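Local coordinates for single-stranded DNA-binding protein (Enterobacter phage Enc34, PDB 5ODK), which probably binds single-stranded DNA through an OB-fold domain during phage DNA replication, at residues Lys65-Gln70 against Met89-Asp94. Residues are numbered along the deposited sequence; the frame is centred on the assembly and turned at random.
Sequences KIIDEQ and MLFIKD
Ile67 reaches from helix 61-76 toward the chain at 89-94 and meets two side chains with one methyl group. Its CG2 lies 3.9 Å from Phe91 CZ and 4.0 Å from Phe91 CE1. The same CG2 is 4.2 Å from Ile92 CD1. The methyl approaches the far end of the Phe91 ring at a slant. Two torsions bring these groups together. In Ile67, CG2 stands anti to the backbone N and CG1 lies beside that N (chi1 -74°). In Ile92, CG1 is anti to the backbone N (chi1 -177°), and the extended chain carries CD1 out to the helix.

All three touching residues are buried. Ile71, one turn further along the helix, and Ile111 of strand 108-115 both touch Phe91 and Ile92, while Ala164 and Ile162 of strand 159-173 add to the cover of the Phe91 ring. The backbones stay well apart, with 8.7 Å between Ile67 CA and Ile92 CA.

The other side of the helix is looser and more open. Lys65 and Glu69 are exposed and make no contact with 89-94. Asp68 brings its carboxylate closer, but its OD1 stays 4.6 Å from Ile92 CG2, and it forms a salt bridge with Lys64.

The contact thus packs helix 61-76 against Phe91 and the start of strand 92-94, which pairs antiparallel with strand 108-115 in the OB fold. Only carbon atoms meet, and no polar bond links the two segments. Its cohesion therefore rests on van der Waals contact and on the burial of mainly apolar surface, 137 Å² over both sides.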
loop_
_atom_site.group_PDB
_atom_site.type_symbol
_atom_site.label_atom_id
_atom_site.label_comp_id
_atom_site.label_asym_id
_atom_site.label_seq_id
_atom_site.Cartn_x
_atom_site.Cartn_y
_atom_site.Cartn_z
ATOM N N LYS A 65 -5.518 9.514 8.192
ATOM C CA LYS A 65 -6.493 9.427 9.293
ATOM C C LYS A 65 -7.473 8.258 9.077
ATOM O O LYS A 65 -7.770 7.490 9.995
ATOM C CB LYS A 65 -7.211 10.773 9.461
ATOM C CG LYS A 65 -8.224 10.774 10.573
ATOM C CD LYS A 65 -8.522 12.179 11.056
ATOM C CE LYS A 65 -9.438 12.073 12.253
ATOM N NZ LYS A 65 -9.503 13.389 12.905
ATOM N N ILE A 66 -7.944 8.118 7.846
ATOM C CA ILE A 66 -8.821 7.026 7.510
ATOM C C ILE A 66 -8.096 5.688 7.702
ATOM O O ILE A 66 -8.652 4.724 8.216
ATOM C CB ILE A 66 -9.315 7.182 6.044
ATOM C CG1 ILE A 66 -10.360 8.314 5.973
ATOM C CG2 ILE A 66 -9.916 5.877 5.542
ATOM C CD1 ILE A 66 -10.769 8.743 4.583
ATOM N N ILE A 67 -6.850 5.618 7.237
ATOM C CA ILE A 67 -6.059 4.384 7.423
ATOM C C ILE A 67 -5.959 4.026 8.900
ATOM O O ILE A 67 -6.178 2.856 9.258
ATOM C CB ILE A 67 -4.657 4.541 6.778
ATOM C CG1 ILE A 67 -4.773 4.465 5.263
ATOM C CG2 ILE A 67 -3.691 3.474 7.297
ATOM C CD1 ILE A 67 -3.548 4.976 4.533
ATOM N N ASP A 68 -5.697 5.017 9.766
ATOM C CA ASP A 68 -5.620 4.711 11.190
ATOM C C ASP A 68 -6.949 4.145 11.710
ATOM O O ASP A 68 -6.977 3.199 12.498
ATOM C CB ASP A 68 -5.195 5.941 11.976
ATOM C CG ASP A 68 -3.738 6.310 11.812
ATOM O OD1 ASP A 68 -2.917 5.481 11.360
ATOM O OD2 ASP A 68 -3.399 7.450 12.207
ATOM N N GLU A 69 -8.048 4.746 11.274
ATOM C CA GLU A 69 -9.383 4.286 11.665
ATOM C C GLU A 69 -9.648 2.856 11.198
ATOM O O GLU A 69 -10.168 2.025 11.903
ATOM C CB GLU A 69 -10.445 5.229 11.136
ATOM C CG GLU A 69 -10.392 6.580 11.839
ATOM C CD GLU A 69 -11.072 7.731 11.151
ATOM O OE1 GLU A 69 -11.666 7.568 10.083
ATOM O OE2 GLU A 69 -11.020 8.844 11.723
ATOM N N GLN A 70 -9.231 2.550 9.981
ATOM C CA GLN A 70 -9.434 1.211 9.425
ATOM C C GLN A 70 -8.539 0.186 10.117
ATOM O O GLN A 70 -8.951 -0.960 10.292
ATOM C CB GLN A 70 -9.208 1.184 7.914
ATOM C CG GLN A 70 -10.205 2.084 7.197
ATOM C CD GLN A 70 -11.645 1.678 7.414
ATOM O OE1 GLN A 70 -12.015 0.533 7.223
ATOM N NE2 GLN A 70 -12.449 2.611 7.913
ATOM N N MET A 89 4.339 -3.002 14.651
ATOM C CA MET A 89 3.828 -4.171 13.972
ATOM C C MET A 89 2.665 -3.828 13.044
ATOM O O MET A 89 1.936 -4.712 12.612
ATOM C CB MET A 89 3.447 -5.215 15.035
ATOM C CG MET A 89 4.651 -5.670 15.853
ATOM S SD MET A 89 5.813 -6.614 14.845
ATOM C CE MET A 89 5.226 -8.277 15.165
ATOM N N LEU A 90 2.568 -2.556 12.673
ATOM C CA LEU A 90 1.597 -2.103 11.673
ATOM C C LEU A 90 2.258 -1.953 10.300
ATOM O O LEU A 90 3.450 -1.691 10.192
ATOM C CB LEU A 90 0.993 -0.739 12.085
ATOM C CG LEU A 90 0.317 -0.664 13.431
ATOM C CD1 LEU A 90 -0.130 0.773 13.706
ATOM C CD2 LEU A 90 -0.816 -1.659 13.540
ATOM N N PHE A 91 1.419 -2.012 9.272
ATOM C CA PHE A 91 1.914 -1.866 7.892
ATOM C C PHE A 91 2.297 -0.436 7.528
ATOM O O PHE A 91 2.820 -0.219 6.434
ATOM C CB PHE A 91 0.881 -2.392 6.877
ATOM C CG PHE A 91 -0.421 -1.623 6.814
ATOM C CD1 PHE A 91 -0.520 -0.473 6.076
ATOM C CD2 PHE A 91 -1.560 -2.086 7.470
ATOM C CE1 PHE A 91 -1.710 0.221 5.985
ATOM C CE2 PHE A 91 -2.755 -1.406 7.379
ATOM C CZ PHE A 91 -2.836 -0.259 6.606
ATOM N N ILE A 92 1.963 0.540 8.386
ATOM C CA ILE A 92 2.255 1.951 8.112
ATOM C C ILE A 92 3.192 2.442 9.206
ATOM O O ILE A 92 2.942 2.211 10.382
ATOM C CB ILE A 92 0.994 2.800 7.982
ATOM C CG1 ILE A 92 1.333 4.258 7.622
ATOM C CG2 ILE A 92 0.095 2.719 9.219
ATOM C CD1 ILE A 92 0.143 5.083 7.147
ATOM N N LYS A 93 4.263 3.109 8.804
ATOM C CA LYS A 93 5.293 3.598 9.690
ATOM C C LYS A 93 5.653 5.042 9.356
ATOM O O LYS A 93 5.302 5.564 8.287
ATOM C CB LYS A 93 6.546 2.679 9.619
ATOM C CG LYS A 93 6.280 1.305 10.226
ATOM C CD LYS A 93 7.428 0.296 10.258
ATOM C CE LYS A 93 7.035 -0.893 11.137
ATOM N NZ LYS A 93 8.114 -1.893 11.157
ATOM N N ASP A 94 6.304 5.716 10.298
ATOM C CA ASP A 94 6.650 7.125 10.167
ATOM C C ASP A 94 8.048 7.263 9.545
ATOM O O ASP A 94 9.054 6.910 10.168
ATOM C CB ASP A 94 6.589 7.761 11.557
ATOM C CG ASP A 94 6.831 9.251 11.543
ATOM O OD1 ASP A 94 7.386 9.798 10.577
ATOM O OD2 ASP A 94 6.521 9.864 12.567
#